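Local coordinates for protein PA0821 (Pseudomonas aeruginosa, PDB 7DRG) that probably acts as the immunity protein (antitoxin) against a putative VRR-NUC domain-containing effector of the type VI secretion system, at residues Q60-F65 with Q94-M99; N238-L243 with I300-I305; A36-R41 with P276-D281; S257-Y262 with Y290-H295. All coordinates share one frame; numbering follows the deposited sequence.

In the fold
Contact 1 lies farthest from the centre of the chain and is partly buried, with a salt bridge, D63 with R97, on the solvent side of a small buried apolar patch joining helices 52-69 and 96-101. The other three contacts have no hydrogen bond between their segments. Contact 3 lies nearest the centre and sets aliphatic side chains of strand 34-46 against a loop. Contact 4 is fully buried, with an aromatic ring packed on helix 288-297, and contact 2, also buried, packs the chain just beyond that helix on helix 238-243. Contacts 3 and 4 touch where Y290 OH meets the backbone N of Y277, probably as a hydrogen bond. Contacts 2 and 4 meet weakly through R301 and N294.

Contact 1: residues Q60-F65 with Q94-M99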
# COMPACT_ATOMS: atom_id res chain seq x y z
N GLN B 60 13.62 18.09 -32.62
CA GLN B 60 13.11 17.06 -33.50
C GLN B 60 12.36 15.99 -32.71
O GLN B 60 11.32 15.50 -33.17
CB GLN B 60 14.25 16.45 -34.32
CG GLN B 60 13.86 15.27 -35.21
CD GLN B 60 12.91 15.61 -36.35
OE1 GLN B 60 12.88 16.74 -36.85
NE2 GLN B 60 12.14 14.62 -36.79
N CYS B 61 12.85 15.66 -31.51
CA CYS B 61 12.09 14.78 -30.63
C CYS B 61 10.70 15.35 -30.35
O CYS B 61 9.69 14.63 -30.41
CB CYS B 61 12.83 14.55 -29.31
SG CYS B 61 14.37 13.64 -29.41
N PHE B 62 10.63 16.64 -30.02
CA PHE B 62 9.34 17.23 -29.72
C PHE B 62 8.43 17.25 -30.94
O PHE B 62 7.22 17.03 -30.81
CB PHE B 62 9.50 18.64 -29.14
CG PHE B 62 8.21 19.24 -28.67
CD1 PHE B 62 7.51 18.65 -27.64
CD2 PHE B 62 7.69 20.38 -29.26
CE1 PHE B 62 6.30 19.17 -27.19
CE2 PHE B 62 6.48 20.91 -28.81
CZ PHE B 62 5.80 20.30 -27.78
N ASP B 63 8.98 17.52 -32.13
CA ASP B 63 8.15 17.46 -33.34
C ASP B 63 7.49 16.10 -33.49
O ASP B 63 6.30 16.00 -33.80
CB ASP B 63 8.99 17.76 -34.58
CG ASP B 63 9.37 19.23 -34.72
OD1 ASP B 63 8.73 20.09 -34.08
OD2 ASP B 63 10.30 19.51 -35.51
N GLU B 64 8.27 15.03 -33.29
CA GLU B 64 7.76 13.66 -33.36
C GLU B 64 6.67 13.42 -32.32
O GLU B 64 5.63 12.81 -32.61
CB GLU B 64 8.90 12.68 -33.13
CG GLU B 64 9.56 12.16 -34.35
CD GLU B 64 10.35 10.91 -34.02
OE1 GLU B 64 11.48 11.04 -33.50
OE2 GLU B 64 9.82 9.80 -34.25
N PHE B 65 6.91 13.87 -31.09
CA PHE B 65 5.94 13.68 -30.02
C PHE B 65 4.69 14.50 -30.25
O PHE B 65 3.57 14.01 -30.05
CB PHE B 65 6.60 14.05 -28.69
CG PHE B 65 5.68 14.02 -27.51
CD1 PHE B 65 5.37 12.82 -26.89
CD2 PHE B 65 5.13 15.20 -27.02
CE1 PHE B 65 4.52 12.80 -25.79
CE2 PHE B 65 4.29 15.18 -25.91
CZ PHE B 65 3.99 13.97 -25.31
N GLN B 94 5.05 29.79 -27.76
CA GLN B 94 5.90 29.88 -28.94
C GLN B 94 6.40 28.49 -29.32
O GLN B 94 6.46 27.59 -28.47
CB GLN B 94 7.10 30.78 -28.66
CG GLN B 94 6.76 32.22 -28.34
CD GLN B 94 7.99 33.02 -27.98
OE1 GLN B 94 8.56 32.86 -26.90
NE2 GLN B 94 8.42 33.88 -28.90
N PRO B 95 6.76 28.28 -30.59
CA PRO B 95 7.40 27.02 -30.96
C PRO B 95 8.64 26.77 -30.12
O PRO B 95 9.36 27.71 -29.75
CB PRO B 95 7.76 27.23 -32.44
CG PRO B 95 6.75 28.19 -32.91
CD PRO B 95 6.49 29.13 -31.76
N LEU B 96 8.89 25.50 -29.82
CA LEU B 96 10.05 25.15 -29.01
C LEU B 96 11.34 25.65 -29.65
O LEU B 96 12.22 26.16 -28.95
CB LEU B 96 10.10 23.63 -28.78
CG LEU B 96 11.21 23.13 -27.86
CD1 LEU B 96 11.08 23.79 -26.49
CD2 LEU B 96 11.13 21.62 -27.71
N ARG B 97 11.46 25.55 -30.98
CA ARG B 97 12.67 26.04 -31.65
C ARG B 97 12.86 27.54 -31.45
O ARG B 97 14.00 28.03 -31.42
CB ARG B 97 12.62 25.72 -33.14
CG ARG B 97 12.76 24.23 -33.45
CD ARG B 97 12.47 23.91 -34.91
NE ARG B 97 12.17 22.49 -35.09
CZ ARG B 97 13.08 21.56 -35.28
NH1 ARG B 97 14.36 21.89 -35.33
NH2 ARG B 97 12.71 20.29 -35.43
N GLU B 98 11.76 28.29 -31.33
CA GLU B 98 11.88 29.73 -31.14
C GLU B 98 12.36 30.05 -29.72
O GLU B 98 13.18 30.95 -29.53
CB GLU B 98 10.54 30.41 -31.44
CG GLU B 98 10.57 31.94 -31.41
CD GLU B 98 11.22 32.57 -32.63
OE1 GLU B 98 11.35 31.91 -33.69
OE2 GLU B 98 11.60 33.76 -32.54
N MSE B 99 11.87 29.31 -28.73
CA MSE B 99 12.30 29.54 -27.36
C MSE B 99 13.75 29.12 -27.17
O MSE B 99 14.52 29.80 -26.48
CB MSE B 99 11.38 28.79 -26.39
CG MSE B 99 10.00 29.43 -26.30
SE MSE B 99 8.86 28.52 -25.01
CE MSE B 99 8.53 26.86 -26.01
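L96 lays its CD2 methyl over the root of the F62 side chain, 3.7 Å from F62 CB and 3.9 Å from F62 CG. The methyl approaches the ring obliquely, and L96 CB comes up to the ring carbon CD2 of F62 at 4.1 Å. With CG anti to the backbone N (chi1 -175°), L96 sends its isobutyl group across to helix 52-69. This apolar pair is buried, and it continues into the strands beneath: F62 stacks on Y113 and meets F127, while L96 also touches F111 and Y113. The contact thus joins two helices, the long 52-69 and the short 96-101, each of which sets a side chain against strand 109-114. P95 occupies the N-cap position of the shorter helix, and its carbonyl oxygen accepts a hydrogen bond from the backbone N of M99 in the first turn.

Nearer the surface the chemistry turns ionic. The chain of R97 is extended from CG to NE and runs across D63 at about a right angle, which carries NH2 to a salt bridge with D63 OD2. The N-H points almost straight at the oxygen (170°), and D63 OD2 lies at the guanidinium edge, practically in its plane. It is nevertheless met from above the carboxylate plane, the two groups being turned 37° apart. The separation of 2.5 Å from R97 NH2 to D63 OD2 is short, and its exact value is doubtful. Q60 runs alongside R97, pointing the same way, with its OE1 3.8 Å from R97 NH2, a looser polar approach beside the ion pair.

Contact 2: residues N238-L243 with I300-I305; sequences NERLAL and IRYETI
I300 reaches helix 238-243 with both of its branches. From CB, the CG2 methyl turns to the end of the helix, where I300 CG2 lies 3.7 Å from L243 O and 3.8 Å from L243 CB. The other branch leaves through CG1, which sits between the backbone N and the carbonyl carbon (chi1 63°) and swings the chain back along the helix. At its tip, I300 CD1 comes to 3.8 Å from R240 O, with R240 CB somewhat farther at 4.2 Å. The forked side chain therefore rests on residues three apart, about one helical turn.

The contact is irregular chain packed against a short helix: residues 300-305 belong to the loop that follows helix 288-297, and I300 and Y302 form backbone hydrogen bonds with I227. Farther along this loop the ring of Y302 brings its hydroxyl to the guanidinium edge of R240, near its plane. At 3.8 Å from R240 NH2 to Y302 OH, the pair is a proximity without a hydrogen bond. Their polar groups are held elsewhere: R240 NE bonds to the carbonyl oxygen of R226, and Y302 OH to that of F222 and to Q177.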
# COMPACT_ATOMS: atom_id res chain seq x y z
N ASN B 238 27.08 2.18 -24.62
CA ASN B 238 28.05 1.13 -24.89
C ASN B 238 28.92 0.82 -23.68
O ASN B 238 29.30 -0.34 -23.47
CB ASN B 238 28.91 1.49 -26.10
CG ASN B 238 28.24 1.16 -27.42
OD1 ASN B 238 27.32 0.34 -27.47
ND2 ASN B 238 28.69 1.79 -28.50
N GLU B 239 29.23 1.82 -22.86
CA GLU B 239 30.06 1.54 -21.68
C GLU B 239 29.31 0.66 -20.69
O GLU B 239 29.88 -0.30 -20.15
CB GLU B 239 30.52 2.84 -21.02
CG GLU B 239 31.31 2.55 -19.75
CD GLU B 239 32.10 3.73 -19.24
OE1 GLU B 239 31.72 4.88 -19.54
OE2 GLU B 239 33.10 3.50 -18.52
N ARG B 240 28.04 0.97 -20.41
CA ARG B 240 27.26 0.11 -19.52
C ARG B 240 27.05 -1.27 -20.13
O ARG B 240 27.05 -2.28 -19.42
CB ARG B 240 25.92 0.77 -19.20
CG ARG B 240 26.05 1.90 -18.21
CD ARG B 240 24.80 2.77 -18.16
NE ARG B 240 24.90 3.69 -17.03
CZ ARG B 240 25.59 4.82 -17.04
NH1 ARG B 240 26.23 5.21 -18.15
NH2 ARG B 240 25.63 5.57 -15.95
N LEU B 241 26.85 -1.32 -21.45
CA LEU B 241 26.69 -2.60 -22.13
C LEU B 241 27.92 -3.48 -21.96
O LEU B 241 27.81 -4.68 -21.69
CB LEU B 241 26.39 -2.37 -23.61
CG LEU B 241 26.23 -3.60 -24.49
CD1 LEU B 241 25.11 -4.49 -23.99
CD2 LEU B 241 25.97 -3.17 -25.92
N ALA B 242 29.11 -2.88 -22.07
CA ALA B 242 30.35 -3.64 -21.87
C ALA B 242 30.48 -4.10 -20.42
O ALA B 242 30.89 -5.24 -20.16
CB ALA B 242 31.55 -2.80 -22.28
N LEU B 243 30.14 -3.23 -19.46
CA LEU B 243 30.20 -3.63 -18.05
C LEU B 243 29.21 -4.74 -17.73
O LEU B 243 29.43 -5.49 -16.77
CB LEU B 243 29.94 -2.42 -17.15
CG LEU B 243 31.09 -1.42 -17.02
CD1 LEU B 243 30.61 -0.11 -16.41
CD2 LEU B 243 32.21 -2.00 -16.17
N ILE B 300 25.31 -4.17 -12.67
CA ILE B 300 25.57 -2.77 -13.00
C ILE B 300 24.48 -1.85 -12.44
O ILE B 300 24.30 -0.75 -12.93
CB ILE B 300 25.76 -2.56 -14.51
CG1 ILE B 300 24.48 -2.92 -15.29
CG2 ILE B 300 26.96 -3.35 -15.01
CD1 ILE B 300 24.42 -2.29 -16.69
N ARG B 301 23.76 -2.29 -11.42
CA ARG B 301 22.74 -1.46 -10.79
C ARG B 301 23.36 -0.62 -9.68
O ARG B 301 24.26 -1.07 -8.97
CB ARG B 301 21.61 -2.33 -10.22
CG ARG B 301 20.37 -1.56 -9.80
CD ARG B 301 19.30 -2.53 -9.33
NE ARG B 301 19.66 -3.20 -8.09
CZ ARG B 301 19.36 -4.46 -7.81
NH1 ARG B 301 18.71 -5.20 -8.70
NH2 ARG B 301 19.73 -5.00 -6.65
N TYR B 302 22.88 0.62 -9.53
CA TYR B 302 23.31 1.45 -8.41
C TYR B 302 23.02 0.74 -7.09
O TYR B 302 21.96 0.15 -6.91
CB TYR B 302 22.61 2.81 -8.43
CG TYR B 302 23.03 3.75 -9.53
CD1 TYR B 302 24.27 4.39 -9.49
CD2 TYR B 302 22.18 4.04 -10.58
CE1 TYR B 302 24.65 5.27 -10.50
CE2 TYR B 302 22.55 4.91 -11.58
CZ TYR B 302 23.79 5.53 -11.54
OH TYR B 302 24.15 6.40 -12.54
N GLU B 303 23.99 0.79 -6.17
CA GLU B 303 23.75 0.24 -4.84
C GLU B 303 22.81 1.12 -4.04
O GLU B 303 22.04 0.63 -3.21
CB GLU B 303 25.08 0.07 -4.10
CG GLU B 303 26.12 -0.69 -4.90
CD GLU B 303 27.41 -0.90 -4.13
OE1 GLU B 303 28.47 -0.42 -4.58
OE2 GLU B 303 27.36 -1.55 -3.06
N THR B 304 22.86 2.43 -4.29
CA THR B 304 21.94 3.39 -3.70
C THR B 304 21.84 4.58 -4.64
O THR B 304 22.79 4.90 -5.36
CB THR B 304 22.42 3.84 -2.31
OG1 THR B 304 21.51 4.80 -1.78
CG2 THR B 304 23.82 4.45 -2.40
N ILE B 305 20.67 5.22 -4.66
CA ILE B 305 20.49 6.48 -5.37
C ILE B 305 20.03 7.58 -4.43
O ILE B 305 19.58 8.64 -4.90
CB ILE B 305 19.53 6.33 -6.56
CG1 ILE B 305 18.15 5.84 -6.10
CG2 ILE B 305 20.10 5.39 -7.62
CD1 ILE B 305 17.15 5.74 -7.25

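Contact 3: residues A36-R41 with P276-D281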
# COMPACT_ATOMS: atom_id res chain seq x y z
N ALA B 36 -2.13 12.19 -9.42
CA ALA B 36 -1.27 11.20 -10.09
C ALA B 36 -2.04 10.50 -11.21
O ALA B 36 -3.18 10.25 -11.03
CB ALA B 36 -0.76 10.20 -9.09
N VAL B 37 -1.37 10.20 -12.31
CA VAL B 37 -2.05 9.44 -13.39
C VAL B 37 -1.07 8.39 -13.90
O VAL B 37 0.05 8.70 -14.14
CB VAL B 37 -2.61 10.33 -14.51
CG1 VAL B 37 -1.55 11.19 -15.14
CG2 VAL B 37 -3.33 9.50 -15.56
N LEU B 38 -1.54 7.16 -13.98
CA LEU B 38 -0.72 6.04 -14.47
C LEU B 38 -0.61 6.15 -15.98
O LEU B 38 -1.60 6.27 -16.64
CB LEU B 38 -1.35 4.71 -14.04
CG LEU B 38 -0.52 3.46 -14.30
CD1 LEU B 38 0.83 3.50 -13.62
CD2 LEU B 38 -1.29 2.22 -13.92
N CYS B 39 0.62 6.12 -16.47
CA CYS B 39 0.84 6.26 -17.90
C CYS B 39 2.07 5.45 -18.30
O CYS B 39 2.69 4.77 -17.48
CB CYS B 39 0.98 7.74 -18.27
SG CYS B 39 2.39 8.52 -17.46
N LEU B 40 2.38 5.49 -19.59
CA LEU B 40 3.59 4.87 -20.13
C LEU B 40 4.62 5.97 -20.32
O LEU B 40 4.49 6.81 -21.22
CB LEU B 40 3.27 4.16 -21.44
CG LEU B 40 4.44 3.61 -22.24
CD1 LEU B 40 5.31 2.70 -21.39
CD2 LEU B 40 3.89 2.85 -23.45
N ARG B 41 5.67 5.95 -19.50
CA ARG B 41 6.65 7.03 -19.46
C ARG B 41 8.03 6.51 -19.81
O ARG B 41 8.42 5.41 -19.39
CB ARG B 41 6.69 7.68 -18.07
CG ARG B 41 7.53 8.95 -17.99
CD ARG B 41 7.33 9.65 -16.64
NE ARG B 41 7.98 8.95 -15.53
CZ ARG B 41 7.73 9.23 -14.26
NH1 ARG B 41 6.84 10.16 -13.96
NH2 ARG B 41 8.37 8.60 -13.28
N PRO B 276 4.39 -3.41 -21.64
CA PRO B 276 4.85 -3.09 -20.29
C PRO B 276 4.02 -3.81 -19.23
O PRO B 276 2.82 -4.06 -19.41
CB PRO B 276 4.68 -1.57 -20.20
CG PRO B 276 3.65 -1.23 -21.23
CD PRO B 276 3.90 -2.22 -22.35
N TYR B 277 4.67 -4.15 -18.12
CA TYR B 277 4.08 -4.94 -17.04
C TYR B 277 3.98 -4.12 -15.77
O TYR B 277 4.99 -3.57 -15.30
CB TYR B 277 4.91 -6.20 -16.74
CG TYR B 277 4.75 -7.33 -17.73
CD1 TYR B 277 5.36 -7.29 -18.97
CD2 TYR B 277 4.02 -8.47 -17.39
CE1 TYR B 277 5.22 -8.34 -19.87
CE2 TYR B 277 3.88 -9.52 -18.27
CZ TYR B 277 4.48 -9.45 -19.52
OH TYR B 277 4.36 -10.50 -20.41
N ILE B 278 2.77 -4.05 -15.21
CA ILE B 278 2.55 -3.46 -13.89
C ILE B 278 3.03 -4.40 -12.79
O ILE B 278 3.72 -3.99 -11.85
CB ILE B 278 1.06 -3.11 -13.71
CG1 ILE B 278 0.65 -1.96 -14.63
CG2 ILE B 278 0.76 -2.78 -12.26
CD1 ILE B 278 -0.86 -1.74 -14.68
N ALA B 279 2.67 -5.67 -12.90
CA ALA B 279 2.95 -6.66 -11.87
C ALA B 279 2.95 -8.04 -12.53
O ALA B 279 2.95 -8.15 -13.76
CB ALA B 279 1.93 -6.57 -10.72
N GLY B 280 2.94 -9.08 -11.71
CA GLY B 280 3.02 -10.44 -12.21
C GLY B 280 1.70 -11.19 -12.22
O GLY B 280 0.80 -10.86 -12.99
N ASP B 281 1.58 -12.20 -11.36
CA ASP B 281 0.39 -13.04 -11.34
C ASP B 281 -0.04 -13.24 -9.89
O ASP B 281 0.49 -12.61 -8.97
CB ASP B 281 0.67 -14.37 -12.07
CG ASP B 281 1.89 -15.11 -11.53
OD1 ASP B 281 2.26 -14.90 -10.35
OD2 ASP B 281 2.49 -15.90 -12.29
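L38 and I278 form the closer part of this contact, their end methyls meeting at 4.1 Å between L38 CD2 and I278 CD1. The two side chains pass at a slant, and each spends a single methyl on the other. I278 owes its reach to its longer branch: CG1 stands anti to the carbonyl carbon (chi1 -69°), and the extended continuation carries CD1 forward to the strand although the CB itself does not face it. On the strand side the leucine is buried, with Y184, L152 and L208 also touching it.

The second pair is looser. L40 CD1 stands 4.3 Å from P276 CG, so that the proline ring presents its outer carbon to a leucine tip; L40 also touches Q155, and P276 also touches W232. Both loop residues remain partly exposed whereas both leucines are buried, so the contact runs from a closed strand side to a more open loop side. Beyond I278 the chain turns from the strand, and D281 instead forms a salt bridge with K344.

Alternation along the strand puts L38 and L40 on one face, while C39 and R41 project from the other. The result is a loop, leading from strand 267-272 to helix 288-297, laid over the apolar face of strand 34-46, a long strand with several antiparallel neighbours in the fold of this TsiV-family protein.

Contact 4: residues S257-Y262 with Y290-H295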
# COMPACT_ATOMS: atom_id res chain seq x y z
N SER B 257 12.44 -15.06 -27.82
CA SER B 257 10.99 -15.18 -27.92
C SER B 257 10.29 -14.04 -27.18
O SER B 257 9.15 -13.69 -27.52
CB SER B 257 10.53 -16.53 -27.35
OG SER B 257 10.93 -16.71 -26.01
N HIS B 258 10.95 -13.46 -26.18
CA HIS B 258 10.31 -12.47 -25.32
C HIS B 258 11.12 -11.20 -25.15
O HIS B 258 10.56 -10.21 -24.67
CB HIS B 258 10.02 -13.06 -23.94
CG HIS B 258 8.90 -14.05 -23.92
ND1 HIS B 258 9.02 -15.32 -24.42
CD2 HIS B 258 7.63 -13.95 -23.45
CE1 HIS B 258 7.87 -15.97 -24.27
NE2 HIS B 258 7.01 -15.15 -23.68
N PHE B 259 12.39 -11.18 -25.53
CA PHE B 259 13.24 -10.00 -25.42
C PHE B 259 13.70 -9.58 -26.80
O PHE B 259 14.12 -10.42 -27.61
CB PHE B 259 14.45 -10.27 -24.51
CG PHE B 259 14.07 -10.56 -23.09
CD1 PHE B 259 13.71 -11.83 -22.69
CD2 PHE B 259 14.07 -9.54 -22.14
CE1 PHE B 259 13.35 -12.10 -21.38
CE2 PHE B 259 13.71 -9.80 -20.83
CZ PHE B 259 13.35 -11.08 -20.44
N ALA B 260 13.59 -8.29 -27.08
CA ALA B 260 14.06 -7.71 -28.33
C ALA B 260 15.17 -6.71 -28.03
O ALA B 260 15.21 -6.10 -26.96
CB ALA B 260 12.92 -7.01 -29.10
N PHE B 261 16.07 -6.55 -29.00
CA PHE B 261 17.21 -5.67 -28.86
C PHE B 261 17.24 -4.70 -30.02
O PHE B 261 17.15 -5.11 -31.18
CB PHE B 261 18.52 -6.47 -28.78
CG PHE B 261 18.54 -7.45 -27.66
CD1 PHE B 261 17.94 -8.69 -27.79
CD2 PHE B 261 19.13 -7.12 -26.45
CE1 PHE B 261 17.94 -9.59 -26.73
CE2 PHE B 261 19.14 -8.01 -25.40
CZ PHE B 261 18.54 -9.25 -25.54
N TYR B 262 17.32 -3.41 -29.70
CA TYR B 262 17.39 -2.36 -30.70
C TYR B 262 18.74 -1.68 -30.57
O TYR B 262 18.99 -0.93 -29.61
CB TYR B 262 16.24 -1.37 -30.53
CG TYR B 262 14.88 -2.02 -30.58
CD1 TYR B 262 14.30 -2.38 -31.80
CD2 TYR B 262 14.18 -2.31 -29.41
CE1 TYR B 262 13.07 -2.99 -31.85
CE2 TYR B 262 12.94 -2.92 -29.45
CZ TYR B 262 12.39 -3.25 -30.67
OH TYR B 262 11.15 -3.86 -30.70
N TYR B 290 10.74 -8.81 -16.45
CA TYR B 290 11.59 -7.88 -15.71
C TYR B 290 12.51 -8.61 -14.74
O TYR B 290 13.65 -8.19 -14.52
CB TYR B 290 10.75 -6.86 -14.94
CG TYR B 290 9.86 -5.91 -15.73
CD1 TYR B 290 9.54 -6.13 -17.06
CD2 TYR B 290 9.34 -4.77 -15.10
CE1 TYR B 290 8.71 -5.25 -17.76
CE2 TYR B 290 8.53 -3.90 -15.78
CZ TYR B 290 8.21 -4.14 -17.11
OH TYR B 290 7.39 -3.25 -17.78
N VAL B 291 12.02 -9.69 -14.12
CA VAL B 291 12.86 -10.47 -13.22
C VAL B 291 14.08 -11.00 -13.95
O VAL B 291 15.22 -10.95 -13.45
CB VAL B 291 12.05 -11.62 -12.59
CG1 VAL B 291 12.98 -12.66 -11.95
CG2 VAL B 291 11.07 -11.07 -11.58
N LEU B 292 13.87 -11.54 -15.15
CA LEU B 292 14.98 -12.11 -15.90
C LEU B 292 15.97 -11.03 -16.35
O LEU B 292 17.19 -11.22 -16.27
CB LEU B 292 14.45 -12.90 -17.10
CG LEU B 292 13.68 -14.17 -16.74
CD1 LEU B 292 13.05 -14.76 -17.99
CD2 LEU B 292 14.59 -15.19 -16.04
N LEU B 293 15.47 -9.87 -16.80
CA LEU B 293 16.38 -8.82 -17.21
C LEU B 293 17.11 -8.22 -16.01
O LEU B 293 18.31 -7.93 -16.08
CB LEU B 293 15.63 -7.74 -17.98
CG LEU B 293 16.52 -6.60 -18.48
CD1 LEU B 293 17.60 -7.12 -19.43
CD2 LEU B 293 15.69 -5.56 -19.16
N ASN B 294 16.39 -8.00 -14.90
CA ASN B 294 17.04 -7.47 -13.70
C ASN B 294 18.14 -8.40 -13.22
O ASN B 294 19.19 -7.94 -12.76
CB ASN B 294 15.99 -7.24 -12.61
CG ASN B 294 16.60 -6.81 -11.28
OD1 ASN B 294 16.86 -5.63 -11.05
ND2 ASN B 294 16.81 -7.78 -10.39
N HIS B 295 17.92 -9.72 -13.32
CA HIS B 295 18.96 -10.67 -12.93
C HIS B 295 20.21 -10.51 -13.79
O HIS B 295 21.33 -10.54 -13.27
CB HIS B 295 18.41 -12.09 -13.03
CG HIS B 295 19.30 -13.13 -12.43
ND1 HIS B 295 19.41 -13.31 -11.07
CD2 HIS B 295 20.12 -14.04 -13.00
CE1 HIS B 295 20.26 -14.29 -10.82
NE2 HIS B 295 20.71 -14.75 -11.98
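F259 makes the apolar contact through the outer end of its ring, which reaches two consecutive leucines of helix 288-297. Its CZ lies 4.0 Å from L292 CB, and its CE2 is equally far from L293 CB. Both methylene carbons approach obliquely to the ring. The phenyl group crosses the L292 side chain at about a right angle and that of L293 at a slant. The leucines part at their first torsions: L292 has CG beside the backbone N (chi1 -68°), L293 has it anti to that atom (chi1 -178°), and the two branches diverge beyond the CB carbons that meet the ring.

Hydrogen bonds lie off to the sides. S257 OG and H258 ND1 share a hydrogen bond of 2.8 Å, with the hydroxyl at the edge of the imidazole and in its plane; H258 NE2 is bonded to the carbonyl oxygen of E349, so the ring is held at both nitrogens.

All three touching residues are buried where the strand, through F259, packs against the helix that carries L292 and L293. Strand 259-264 pairs antiparallel with strand 267-272, whose A272 touches F259 and whose I270 touches L293, while helix 338-348 borders H258 and H295.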